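Local coordinates for protein 16S rRNA (adenine(1408)-N(1))-methyltransferase (PDB 4X1O) that probably transfers a methyl group from S-adenosyl-L-methionine to N1 of an adenine in 16S ribosomal RNA, a modification associated with aminoglycoside resistance, at residues D212-T215 and A221-L224; R60-Q65 and W72-V77. All blocks are in the same frame, centred on the assembly; numbering follows the deposited sequence.

Contact 1: residues D212-T215 and A221-L224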
loop_
_atom_site.group_PDB
_atom_site.type_symbol
_atom_site.label_atom_id
_atom_site.label_comp_id
_atom_site.label_asym_id
_atom_site.label_seq_id
_atom_site.Cartn_x
_atom_site.Cartn_y
_atom_site.Cartn_z
ATOM N N ASP A 212 -16.842 1.721 -1.823
ATOM C CA ASP A 212 -17.001 0.994 -0.564
ATOM C C ASP A 212 -15.686 1.036 0.215
ATOM O O ASP A 212 -14.658 0.578 -0.276
ATOM C CB ASP A 212 -17.434 -0.450 -0.834
ATOM C CG ASP A 212 -17.517 -1.292 0.429
ATOM O OD1 ASP A 212 -17.686 -0.726 1.529
ATOM O OD2 ASP A 212 -17.422 -2.534 0.314
ATOM N N LEU A 213 -15.727 1.593 1.422
ATOM C CA LEU A 213 -14.521 1.788 2.225
ATOM C C LEU A 213 -13.808 0.478 2.554
ATOM O O LEU A 213 -12.583 0.446 2.659
ATOM C CB LEU A 213 -14.864 2.534 3.520
ATOM C CG LEU A 213 -14.975 4.049 3.336
ATOM C CD1 LEU A 213 -15.306 4.748 4.646
ATOM C CD2 LEU A 213 -13.679 4.598 2.748
ATOM N N ASP A 214 -14.575 -0.599 2.698
ATOM C CA ASP A 214 -14.009 -1.914 3.009
ATOM C C ASP A 214 -12.985 -2.358 1.962
ATOM O O ASP A 214 -12.106 -3.174 2.247
ATOM C CB ASP A 214 -15.112 -2.969 3.123
ATOM C CG ASP A 214 -15.944 -2.826 4.396
ATOM O OD1 ASP A 214 -15.489 -2.156 5.349
ATOM O OD2 ASP A 214 -17.051 -3.401 4.447
ATOM N N THR A 215 -13.089 -1.825 0.751
ATOM C CA THR A 215 -12.197 -2.272 -0.317
ATOM C C THR A 215 -10.791 -1.686 -0.183
ATOM O O THR A 215 -9.829 -2.243 -0.708
ATOM C CB THR A 215 -12.761 -1.923 -1.712
ATOM O OG1 THR A 215 -12.856 -0.502 -1.862
ATOM C CG2 THR A 215 -14.133 -2.546 -1.905
ATOM N N ALA A 221 -11.675 -2.618 13.910
ATOM C CA ALA A 221 -12.571 -1.800 14.715
ATOM C C ALA A 221 -13.949 -1.688 14.072
ATOM O O ALA A 221 -14.952 -1.482 14.758
ATOM C CB ALA A 221 -11.979 -0.419 14.926
ATOM N N ARG A 222 -13.996 -1.823 12.750
ATOM C CA ARG A 222 -15.252 -1.686 12.024
ATOM C C ARG A 222 -15.716 -3.007 11.423
ATOM O O ARG A 222 -14.983 -3.672 10.688
ATOM C CB ARG A 222 -15.128 -0.633 10.918
ATOM C CG ARG A 222 -16.441 -0.359 10.195
ATOM C CD ARG A 222 -16.342 0.809 9.219
ATOM N NE ARG A 222 -15.653 0.444 7.985
ATOM C CZ ARG A 222 -14.388 0.747 7.711
ATOM N NH1 ARG A 222 -13.664 1.432 8.584
ATOM N NH2 ARG A 222 -13.850 0.369 6.560
ATOM N N ARG A 223 -16.944 -3.381 11.750
ATOM C CA ARG A 223 -17.610 -4.508 11.113
ATOM C C ARG A 223 -17.631 -4.322 9.595
ATOM O O ARG A 223 -17.851 -3.214 9.112
ATOM C CB ARG A 223 -19.037 -4.633 11.648
ATOM C CG ARG A 223 -19.814 -5.832 11.143
ATOM C CD ARG A 223 -20.056 -6.821 12.269
ATOM N NE ARG A 223 -19.895 -8.204 11.836
ATOM C CZ ARG A 223 -19.664 -9.217 12.662
ATOM N NH1 ARG A 223 -19.568 -8.997 13.967
ATOM N NH2 ARG A 223 -19.528 -10.449 12.187
ATOM N N LEU A 224 -17.402 -5.398 8.848
ATOM C CA LEU A 224 -17.555 -5.368 7.398
ATOM C C LEU A 224 -19.032 -5.290 7.012
ATOM O O LEU A 224 -19.894 -5.812 7.722
ATOM C CB LEU A 224 -16.922 -6.603 6.761
ATOM C CG LEU A 224 -15.405 -6.766 6.857
ATOM C CD1 LEU A 224 -14.986 -8.146 6.365
ATOM C CD2 LEU A 224 -14.690 -5.682 6.079
#
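Arg222 meets Asp214 in a salt bridge: its NH2 lies 3.2 Å from Asp214 OD1, with an N-H...O angle of 148°. The donor approaches nearly along the C-O direction of OD1; the carboxylate and guanidinium planes are nearly parallel, 9° apart, yet OD1 lies somewhat off the guanidinium plane. Arg222 NE stays 3.7 Å from Asp214 OD1, so a single nitrogen makes the bridge. That NH2 is shared between Asp214 OD1 and the carbonyl of Ser217, while Gly225 N holds the other carboxylate oxygen, OD2. The arginine suits its place by length: its chain runs straight from the backbone and then bends at chi3 (77°), which swings the guanidinium toward the aspartate. Leu224 adds an apolar cover, its CD2 packing 3.5 Å from Asp214 CG, while Leu213 CB approaches Arg222 NH2 obliquely at 3.9 Å. All these residues belong to the loop between strands 200-212 and 229-239, the antiparallel pair at one side of the seven-stranded sheet of a Rossmann-like class I methyltransferase. Ser217 and Ser218, between the two segments, contact S-adenosyl-L-homocysteine in a complex of this protein. In the second shell Ser218 OG bonds to Asp214 O. Asp212 shapes the turn beneath: its OD1 takes a weak bond from Asp214 N in an Asx turn, and its carbonyl O accepts from both Thr215 OG1 (2.6 Å) and Thr215 N (3.0 Å).

Contact 2: residues R60-Q65 and W72-V77; sequences RTAYRQ and WLVVGV
Ala62 on helix 60-68 rests against Val74 on strand 72-78, inside the beta-alpha-beta crossover that leads from strand 49-54 through this helix to its parallel neighbour in the Rossmann-like sheet. The contact is made by van der Waals touch, with no hydrogen bond between the two segments. Ala62 CB lies 4.0 Å from Val74 CG1, and the valine's other branch is turned from that meeting point because CG1 stands anti to the backbone N (chi1 176°). Gln65, one helical turn on, brings its side chain across that of Val74 at about a right angle. Ala62 faces Gly76, their CA atoms 6.4 Å apart, and two small residues facing each other are consistent with the helix lying close to the strand. Val74, beta-branched, suits an extended strand and offers a compact branched apolar surface; it also touches Asp53 and Leu103 of the flanking strands, and Ala62 touches the same two residues. Backbone hydrogen bonds hold each element in shape. Within the helix, Gln65 N donates to Thr61 O (3.0 Å), whereas Val74 pairs with Asn102 and Val104, and Leu73 with Arg49 and Leu51, fixing strand 72-78 between its neighbours. Thr61, seen to bind S-adenosyl-L-methionine, lies on the same helix segment. The valine's CG1 also touches the helix backbone, 3.6 Å from Ala62 O.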
loop_
_atom_site.group_PDB
_atom_site.type_symbol
_atom_site.label_atom_id
_atom_site.label_comp_id
_atom_site.label_asym_id
_atom_site.label_seq_id
_atom_site.Cartn_x
_atom_site.Cartn_y
_atom_site.Cartn_z
ATOM N N ARG A 60 -5.702 -5.156 8.138
ATOM C CA ARG A 60 -6.827 -6.040 7.860
ATOM C C ARG A 60 -7.083 -6.115 6.353
ATOM O O ARG A 60 -7.515 -7.137 5.846
ATOM C CB ARG A 60 -8.102 -5.586 8.592
ATOM C CG ARG A 60 -9.239 -6.594 8.449
ATOM C CD ARG A 60 -10.519 -6.196 9.182
ATOM N NE ARG A 60 -11.506 -7.270 9.106
ATOM C CZ ARG A 60 -12.718 -7.237 9.659
ATOM N NH1 ARG A 60 -13.134 -6.168 10.333
ATOM N NH2 ARG A 60 -13.520 -8.291 9.541
ATOM N N THR A 61 -6.819 -5.024 5.627
ATOM C CA THR A 61 -7.068 -5.054 4.189
ATOM C C THR A 61 -6.122 -6.042 3.491
ATOM O O THR A 61 -6.546 -6.818 2.631
ATOM C CB THR A 61 -6.931 -3.644 3.584
ATOM O OG1 THR A 61 -7.824 -2.768 4.276
ATOM C CG2 THR A 61 -7.286 -3.648 2.108
ATOM N N ALA A 62 -4.855 -6.022 3.886
ATOM C CA ALA A 62 -3.859 -6.960 3.376
ATOM C C ALA A 62 -4.233 -8.390 3.735
ATOM O O ALA A 62 -4.111 -9.302 2.922
ATOM C CB ALA A 62 -2.482 -6.625 3.923
ATOM N N TYR A 63 -4.690 -8.573 4.965
ATOM C CA TYR A 63 -5.118 -9.895 5.421
ATOM C C TYR A 63 -6.253 -10.440 4.558
ATOM O O TYR A 63 -6.213 -11.585 4.138
ATOM C CB TYR A 63 -5.553 -9.811 6.877
ATOM C CG TYR A 63 -6.205 -11.063 7.418
ATOM C CD1 TYR A 63 -5.442 -12.164 7.786
ATOM C CD2 TYR A 63 -7.586 -11.138 7.577
ATOM C CE1 TYR A 63 -6.045 -13.316 8.301
ATOM C CE2 TYR A 63 -8.197 -12.281 8.083
ATOM C CZ TYR A 63 -7.425 -13.365 8.441
ATOM O OH TYR A 63 -8.048 -14.493 8.945
ATOM N N ARG A 64 -7.252 -9.606 4.279
ATOM C CA ARG A 64 -8.374 -10.024 3.458
ATOM C C ARG A 64 -7.939 -10.345 2.029
ATOM O O ARG A 64 -8.475 -11.274 1.437
ATOM C CB ARG A 64 -9.477 -8.955 3.458
ATOM C CG ARG A 64 -10.160 -8.791 4.821
ATOM C CD ARG A 64 -11.366 -7.851 4.755
ATOM N NE ARG A 64 -12.429 -8.405 3.920
ATOM C CZ ARG A 64 -13.055 -7.732 2.960
ATOM N NH1 ARG A 64 -12.734 -6.467 2.718
ATOM N NH2 ARG A 64 -14.010 -8.323 2.250
ATOM N N GLN A 65 -6.989 -9.584 1.480
ATOM C CA GLN A 65 -6.409 -9.936 0.186
ATOM C C GLN A 65 -5.753 -11.308 0.214
ATOM O O GLN A 65 -5.939 -12.109 -0.689
ATOM C CB GLN A 65 -5.376 -8.908 -0.249
ATOM C CG GLN A 65 -5.957 -7.555 -0.606
ATOM C CD GLN A 65 -4.878 -6.507 -0.713
ATOM O OE1 GLN A 65 -3.788 -6.679 -0.173
ATOM N NE2 GLN A 65 -5.162 -5.427 -1.430
ATOM N N TRP A 72 -1.464 -15.563 -4.043
ATOM C CA TRP A 72 -0.702 -14.304 -4.001
ATOM C C TRP A 72 0.167 -14.242 -2.761
ATOM O O TRP A 72 -0.273 -14.612 -1.677
ATOM C CB TRP A 72 -1.601 -13.062 -3.983
ATOM C CG TRP A 72 -2.420 -12.825 -5.208
ATOM C CD1 TRP A 72 -2.443 -13.569 -6.347
ATOM C CD2 TRP A 72 -3.349 -11.750 -5.405
ATOM N NE1 TRP A 72 -3.339 -13.025 -7.246
ATOM C CE2 TRP A 72 -3.908 -11.910 -6.685
ATOM C CE3 TRP A 72 -3.762 -10.673 -4.614
ATOM C CZ2 TRP A 72 -4.857 -11.022 -7.202
ATOM C CZ3 TRP A 72 -4.712 -9.792 -5.126
ATOM C CH2 TRP A 72 -5.247 -9.980 -6.405
ATOM N N LEU A 73 1.389 -13.742 -2.915
ATOM C CA LEU A 73 2.184 -13.377 -1.752
ATOM C C LEU A 73 1.862 -11.911 -1.455
ATOM O O LEU A 73 2.117 -11.045 -2.282
ATOM C CB LEU A 73 3.669 -13.580 -2.025
ATOM C CG LEU A 73 4.604 -13.370 -0.827
ATOM C CD1 LEU A 73 4.300 -14.368 0.283
ATOM C CD2 LEU A 73 6.054 -13.505 -1.281
ATOM N N VAL A 74 1.248 -11.651 -0.305
ATOM C CA VAL A 74 0.770 -10.320 0.022
ATOM C C VAL A 74 1.712 -9.749 1.058
ATOM O O VAL A 74 1.816 -10.274 2.155
ATOM C CB VAL A 74 -0.674 -10.349 0.559
ATOM C CG1 VAL A 74 -1.117 -8.940 0.989
ATOM C CG2 VAL A 74 -1.615 -10.932 -0.492
ATOM N N VAL A 75 2.412 -8.685 0.698
ATOM C CA VAL A 75 3.436 -8.122 1.570
ATOM C C VAL A 75 2.990 -6.759 2.036
ATOM O O VAL A 75 2.887 -5.854 1.226
ATOM C CB VAL A 75 4.783 -7.985 0.836
ATOM C CG1 VAL A 75 5.869 -7.517 1.784
ATOM C CG2 VAL A 75 5.143 -9.320 0.197
ATOM N N GLY A 76 2.732 -6.610 3.332
ATOM C CA GLY A 76 2.335 -5.319 3.853
ATOM C C GLY A 76 3.539 -4.626 4.449
ATOM O O GLY A 76 4.254 -5.211 5.255
ATOM N N VAL A 77 3.778 -3.385 4.046
ATOM C CA VAL A 77 4.960 -2.667 4.485
ATOM C C VAL A 77 4.548 -1.402 5.197
ATOM O O VAL A 77 3.978 -0.515 4.585
ATOM C CB VAL A 77 5.891 -2.291 3.308
ATOM C CG1 VAL A 77 7.205 -1.742 3.841
ATOM C CG2 VAL A 77 6.144 -3.496 2.409
#

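Contacts 1 and 2 have centres about 15 Å apart and meet through helix 60-68, whose outward arginines lie against the loop of contact 1. Leu224 CD1 packs 3.5 Å from Arg60 NH2 and equally near, 3.5 Å, to Arg64 NE; Arg222 O lies 3.1 Å from Arg60 NH1. The helix thus faces the sheet with Ala62 and the loop with its arginines. Contact 1 lies beside Ser217 and Ser218 of the cofactor site, empty here. Contact 2 is set behind it, the side chain of Ala62 about 9 Å from that of Asp78; Thr61, whose OG1 is hydrogen-bonded to Ser218 N, and Asp78, in which strand 72-78 ends, reach the site.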